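Local structure of inorganic polyphosphate/ATP-glucomannokinase (Arthrobacter sp., 1WOQ) at residues 11-23 / 74-86. The protein phosphorylates glucose and mannose, probably at the 6-hydroxyl, with either inorganic polyphosphate or ATP as the phosphoryl donor. Residues are numbered along the deposited sequence; the frame is centred on the assembly and turned at random.
Sequences NAPLIGIDIGGTG and AGSPVGVTFPGII. With BGC (beta-D-glucopyranose), chain C; PO4 (phosphate ion), chain D.
The hydroxyl of Thr81 joins the two strands twice: OG1 donates to Asp18 OD1 at a very short 2.5 Å and accepts from Ile19 N at 3.0 Å, the latter bent, with 141° at the hydrogen. A chi1 of 71° puts OG1 between the backbone N and carbonyl carbon of its own residue, which turns it across to strand 14-19, while CG2 lies alongside Asp18 OD1 and Ile17 O. Asp18 answers with its carboxylate swung back to the neighbouring strand, CG anti to the backbone N. A valine in place of Thr81 would probably leave Asp18 OD1 and the Ile19 amide without their shared partner and free the carboxylate to turn. Backbone pairing continues the join: Thr81 N reaches Ile17 O at 2.8 Å, and Ile17 N reaches Gly79 O at 2.7 Å. Bridges at Gly16-Gly79 and Ile17-Val80, with strand directions 14° apart, establish parallel pairing. Strands 14-19 and 78-82 are adjacent inner strands of a five-stranded 3-2-1-4-5 sheet, as in the actin-like ATPase fold to which ROK kinases belong. The Ile17 face is apolar and covered by helix 51-66: the Ile17 and Val78 side chains cross at a slant, CG1 against CG1 at 3.9 Å, and Ile19 CD1 meets Val80 CG1 at 3.6 Å. The same CD1 lies at the edge of the Phe82 ring, near its plane, whereas Pro83 CD lies above one face, toward the rim. Helix 250-262 packs on the other side, against Asp18 and Thr81. Beyond the strands, Gly21 N donates to phosphate O4 (2.8 Å), and Pro83, centre of an inverse gamma turn, and Gly84 border the glucose. At the other end a water accepts from Ile15 N and donates to Pro77 O and Ser76 OG, the latter also hydrogen-bonded to the Ala73 carbonyl.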
loop_
_atom_site.group_PDB
_atom_site.type_symbol
_atom_site.label_atom_id
_atom_site.label_comp_id
_atom_site.label_asym_id
_atom_site.label_seq_id
_atom_site.Cartn_x
_atom_site.Cartn_y
_atom_site.Cartn_z
ATOM N N ASN A 11 18.010 10.482 11.868
ATOM C CA ASN A 11 19.146 9.525 11.748
ATOM C C ASN A 11 19.320 9.015 10.321
ATOM O O ASN A 11 18.989 9.707 9.358
ATOM C CB ASN A 11 18.942 8.341 12.700
ATOM C CG ASN A 11 19.316 8.673 14.132
ATOM O OD1 ASN A 11 20.484 8.919 14.438
ATOM N ND2 ASN A 11 18.326 8.683 15.018
ATOM N N ALA A 12 19.840 7.800 10.197
ATOM C CA ALA A 12 20.079 7.191 8.897
ATOM C C ALA A 12 18.792 6.890 8.137
ATOM O O ALA A 12 17.862 6.287 8.673
ATOM C CB ALA A 12 20.891 5.911 9.065
ATOM N N PRO A 13 18.725 7.315 6.868
ATOM C CA PRO A 13 17.527 7.059 6.066
ATOM C C PRO A 13 17.516 5.603 5.610
ATOM O O PRO A 13 18.517 4.895 5.748
ATOM C CB PRO A 13 17.682 8.034 4.905
ATOM C CG PRO A 13 19.164 8.056 4.700
ATOM C CD PRO A 13 19.689 8.143 6.121
ATOM N N LEU A 14 16.381 5.155 5.086
ATOM C CA LEU A 14 16.253 3.787 4.601
ATOM C C LEU A 14 15.545 3.805 3.258
ATOM O O LEU A 14 14.680 4.645 3.020
ATOM C CB LEU A 14 15.443 2.937 5.584
ATOM C CG LEU A 14 16.088 2.547 6.918
ATOM C CD1 LEU A 14 15.058 1.831 7.780
ATOM C CD2 LEU A 14 17.293 1.647 6.678
ATOM N N ILE A 15 15.915 2.879 2.382
ATOM C CA ILE A 15 15.281 2.797 1.076
ATOM C C ILE A 15 13.984 2.007 1.190
ATOM O O ILE A 15 13.942 0.952 1.824
ATOM C CB ILE A 15 16.198 2.099 0.039
ATOM C CG1 ILE A 15 17.408 2.986 -0.265
ATOM C CG2 ILE A 15 15.406 1.790 -1.240
ATOM C CD1 ILE A 15 18.472 2.315 -1.132
ATOM N N GLY A 16 12.926 2.545 0.590
ATOM C CA GLY A 16 11.634 1.881 0.587
ATOM C C GLY A 16 11.239 1.685 -0.865
ATOM O O GLY A 16 11.447 2.580 -1.682
ATOM N N ILE A 17 10.679 0.523 -1.192
ATOM C CA ILE A 17 10.271 0.210 -2.560
ATOM C C ILE A 17 8.794 -0.172 -2.571
ATOM O O ILE A 17 8.353 -0.961 -1.741
ATOM C CB ILE A 17 11.097 -0.978 -3.123
ATOM C CG1 ILE A 17 12.594 -0.656 -3.062
ATOM C CG2 ILE A 17 10.686 -1.273 -4.567
ATOM C CD1 ILE A 17 13.024 0.482 -3.974
ATOM N N ASP A 18 8.036 0.380 -3.516
ATOM C CA ASP A 18 6.607 0.095 -3.619
ATOM C C ASP A 18 6.320 -0.583 -4.960
ATOM O O ASP A 18 6.500 0.015 -6.023
ATOM C CB ASP A 18 5.824 1.412 -3.476
ATOM C CG ASP A 18 4.318 1.210 -3.353
ATOM O OD1 ASP A 18 3.870 0.172 -2.828
ATOM O OD2 ASP A 18 3.573 2.119 -3.769
ATOM N N ILE A 19 5.898 -1.843 -4.904
ATOM C CA ILE A 19 5.594 -2.602 -6.113
ATOM C C ILE A 19 4.120 -2.436 -6.459
ATOM O O ILE A 19 3.241 -2.903 -5.730
ATOM C CB ILE A 19 5.907 -4.103 -5.929
ATOM C CG1 ILE A 19 7.404 -4.291 -5.663
ATOM C CG2 ILE A 19 5.478 -4.880 -7.173
ATOM C CD1 ILE A 19 7.808 -5.720 -5.334
ATOM N N GLY A 20 3.856 -1.761 -7.573
ATOM C CA GLY A 20 2.486 -1.535 -7.991
ATOM C C GLY A 20 2.135 -2.256 -9.276
ATOM O O GLY A 20 2.977 -2.923 -9.875
ATOM N N GLY A 21 0.884 -2.114 -9.700
ATOM C CA GLY A 21 0.440 -2.764 -10.915
ATOM C C GLY A 21 1.063 -2.183 -12.170
ATOM O O GLY A 21 1.374 -2.919 -13.106
ATOM N N THR A 22 1.259 -0.868 -12.195
ATOM C CA THR A 22 1.832 -0.217 -13.366
ATOM C C THR A 22 3.250 0.302 -13.165
ATOM O O THR A 22 3.961 0.556 -14.134
ATOM C CB THR A 22 0.952 0.959 -13.837
ATOM O OG1 THR A 22 0.921 1.975 -12.827
ATOM C CG2 THR A 22 -0.465 0.481 -14.113
ATOM N N GLY A 23 3.671 0.461 -11.918
ATOM C CA GLY A 23 5.015 0.954 -11.684
ATOM C C GLY A 23 5.661 0.455 -10.408
ATOM O O GLY A 23 4.978 0.145 -9.432
ATOM N N ALA A 74 25.559 1.080 2.160
ATOM C CA ALA A 74 25.390 0.071 1.114
ATOM C C ALA A 74 24.748 -1.248 1.536
ATOM O O ALA A 74 24.085 -1.902 0.730
ATOM C CB ALA A 74 26.737 -0.206 0.445
ATOM N N GLY A 75 24.938 -1.648 2.787
ATOM C CA GLY A 75 24.361 -2.905 3.232
ATOM C C GLY A 75 23.109 -2.767 4.075
ATOM O O GLY A 75 22.633 -3.746 4.653
ATOM N N SER A 76 22.567 -1.555 4.146
ATOM C CA SER A 76 21.368 -1.311 4.936
ATOM C C SER A 76 20.175 -2.085 4.381
ATOM O O SER A 76 20.061 -2.287 3.173
ATOM C CB SER A 76 21.051 0.187 4.963
ATOM O OG SER A 76 20.881 0.702 3.655
ATOM N N PRO A 77 19.271 -2.538 5.264
ATOM C CA PRO A 77 18.093 -3.288 4.824
ATOM C C PRO A 77 17.157 -2.424 3.983
ATOM O O PRO A 77 17.088 -1.212 4.169
ATOM C CB PRO A 77 17.454 -3.729 6.141
ATOM C CG PRO A 77 17.820 -2.623 7.073
ATOM C CD PRO A 77 19.271 -2.372 6.728
ATOM N N VAL A 78 16.448 -3.064 3.060
ATOM C CA VAL A 78 15.516 -2.373 2.175
ATOM C C VAL A 78 14.093 -2.874 2.399
ATOM O O VAL A 78 13.855 -4.081 2.452
ATOM C CB VAL A 78 15.897 -2.611 0.694
ATOM C CG1 VAL A 78 14.877 -1.961 -0.235
ATOM C CG2 VAL A 78 17.287 -2.064 0.436
ATOM N N GLY A 79 13.154 -1.940 2.525
ATOM C CA GLY A 79 11.761 -2.305 2.719
ATOM C C GLY A 79 11.058 -2.339 1.373
ATOM O O GLY A 79 11.285 -1.478 0.527
ATOM N N VAL A 80 10.196 -3.325 1.170
ATOM C CA VAL A 80 9.499 -3.460 -0.106
ATOM C C VAL A 80 8.044 -3.844 0.117
ATOM O O VAL A 80 7.744 -4.623 1.022
ATOM C CB VAL A 80 10.166 -4.557 -0.966
ATOM C CG1 VAL A 80 9.486 -4.656 -2.320
ATOM C CG2 VAL A 80 11.655 -4.259 -1.121
ATOM N N THR A 81 7.142 -3.299 -0.694
ATOM C CA THR A 81 5.727 -3.643 -0.562
ATOM C C THR A 81 5.333 -4.636 -1.643
ATOM O O THR A 81 6.003 -4.762 -2.668
ATOM C CB THR A 81 4.797 -2.423 -0.717
ATOM O OG1 THR A 81 4.793 -1.997 -2.087
ATOM C CG2 THR A 81 5.257 -1.273 0.177
ATOM N N PHE A 82 4.229 -5.332 -1.412
ATOM C CA PHE A 82 3.731 -6.305 -2.370
ATOM C C PHE A 82 2.224 -6.384 -2.187
ATOM O O PHE A 82 1.738 -6.438 -1.060
ATOM C CB PHE A 82 4.350 -7.677 -2.122
ATOM C CG PHE A 82 3.968 -8.691 -3.154
ATOM C CD1 PHE A 82 4.677 -8.787 -4.344
ATOM C CD2 PHE A 82 2.855 -9.503 -2.964
ATOM C CE1 PHE A 82 4.281 -9.681 -5.335
ATOM C CE2 PHE A 82 2.453 -10.398 -3.949
ATOM C CZ PHE A 82 3.166 -10.485 -5.134
ATOM N N PRO A 83 1.464 -6.406 -3.293
ATOM C CA PRO A 83 0.005 -6.468 -3.220
ATOM C C PRO A 83 -0.585 -7.830 -2.866
ATOM O O PRO A 83 -1.323 -8.413 -3.652
ATOM C CB PRO A 83 -0.418 -5.998 -4.607
ATOM C CG PRO A 83 0.627 -6.620 -5.471
ATOM C CD PRO A 83 1.915 -6.356 -4.698
ATOM N N GLY A 84 -0.264 -8.326 -1.677
ATOM C CA GLY A 84 -0.798 -9.605 -1.248
ATOM C C GLY A 84 -0.489 -9.889 0.211
ATOM O O GLY A 84 0.210 -9.116 0.866
ATOM N N ILE A 85 -1.021 -10.993 0.725
ATOM C CA ILE A 85 -0.775 -11.386 2.107
ATOM C C ILE A 85 0.693 -11.795 2.233
ATOM O O ILE A 85 1.187 -12.600 1.439
ATOM C CB ILE A 85 -1.652 -12.598 2.508
ATOM C CG1 ILE A 85 -3.133 -12.222 2.431
ATOM C CG2 ILE A 85 -1.287 -13.068 3.910
ATOM C CD1 ILE A 85 -4.075 -13.422 2.583
ATOM N N ILE A 86 1.385 -11.237 3.221
ATOM C CA ILE A 86 2.790 -11.566 3.453
ATOM C C ILE A 86 2.961 -12.133 4.862
ATOM O O ILE A 86 2.692 -11.448 5.851
ATOM C CB ILE A 86 3.705 -10.321 3.328
ATOM C CG1 ILE A 86 3.566 -9.686 1.938
ATOM C CG2 ILE A 86 5.158 -10.716 3.606
ATOM C CD1 ILE A 86 3.962 -10.581 0.778
HETATM C C2 BGC C . -4.829 -7.457 -2.743
HETATM C C3 BGC C . -4.264 -6.728 -1.517
HETATM C C4 BGC C . -3.712 -5.356 -1.929
HETATM C C5 BGC C . -4.795 -4.568 -2.682
HETATM C C6 BGC C . -4.321 -3.226 -3.204
HETATM C C1 BGC C . -5.870 -6.564 -3.422
HETATM O O1 BGC C . -6.372 -7.178 -4.557
HETATM O O2 BGC C . -5.424 -8.681 -2.346
HETATM O O3 BGC C . -3.237 -7.504 -0.917
HETATM O O4 BGC C . -3.308 -4.630 -0.773
HETATM O O5 BGC C . -5.260 -5.331 -3.817
HETATM O O6 BGC C . -3.144 -3.360 -3.987
HETATM P P PO4 D . -1.743 -0.039 -7.834
HETATM O O1 PO4 D . -0.993 -0.645 -6.574
HETATM O O2 PO4 D . -3.181 0.373 -7.611
HETATM O O3 PO4 D . -0.865 1.198 -8.134
HETATM O O4 PO4 D . -1.557 -1.123 -8.883
HETATM O O HOH W 1 18.104 1.096 3.017
#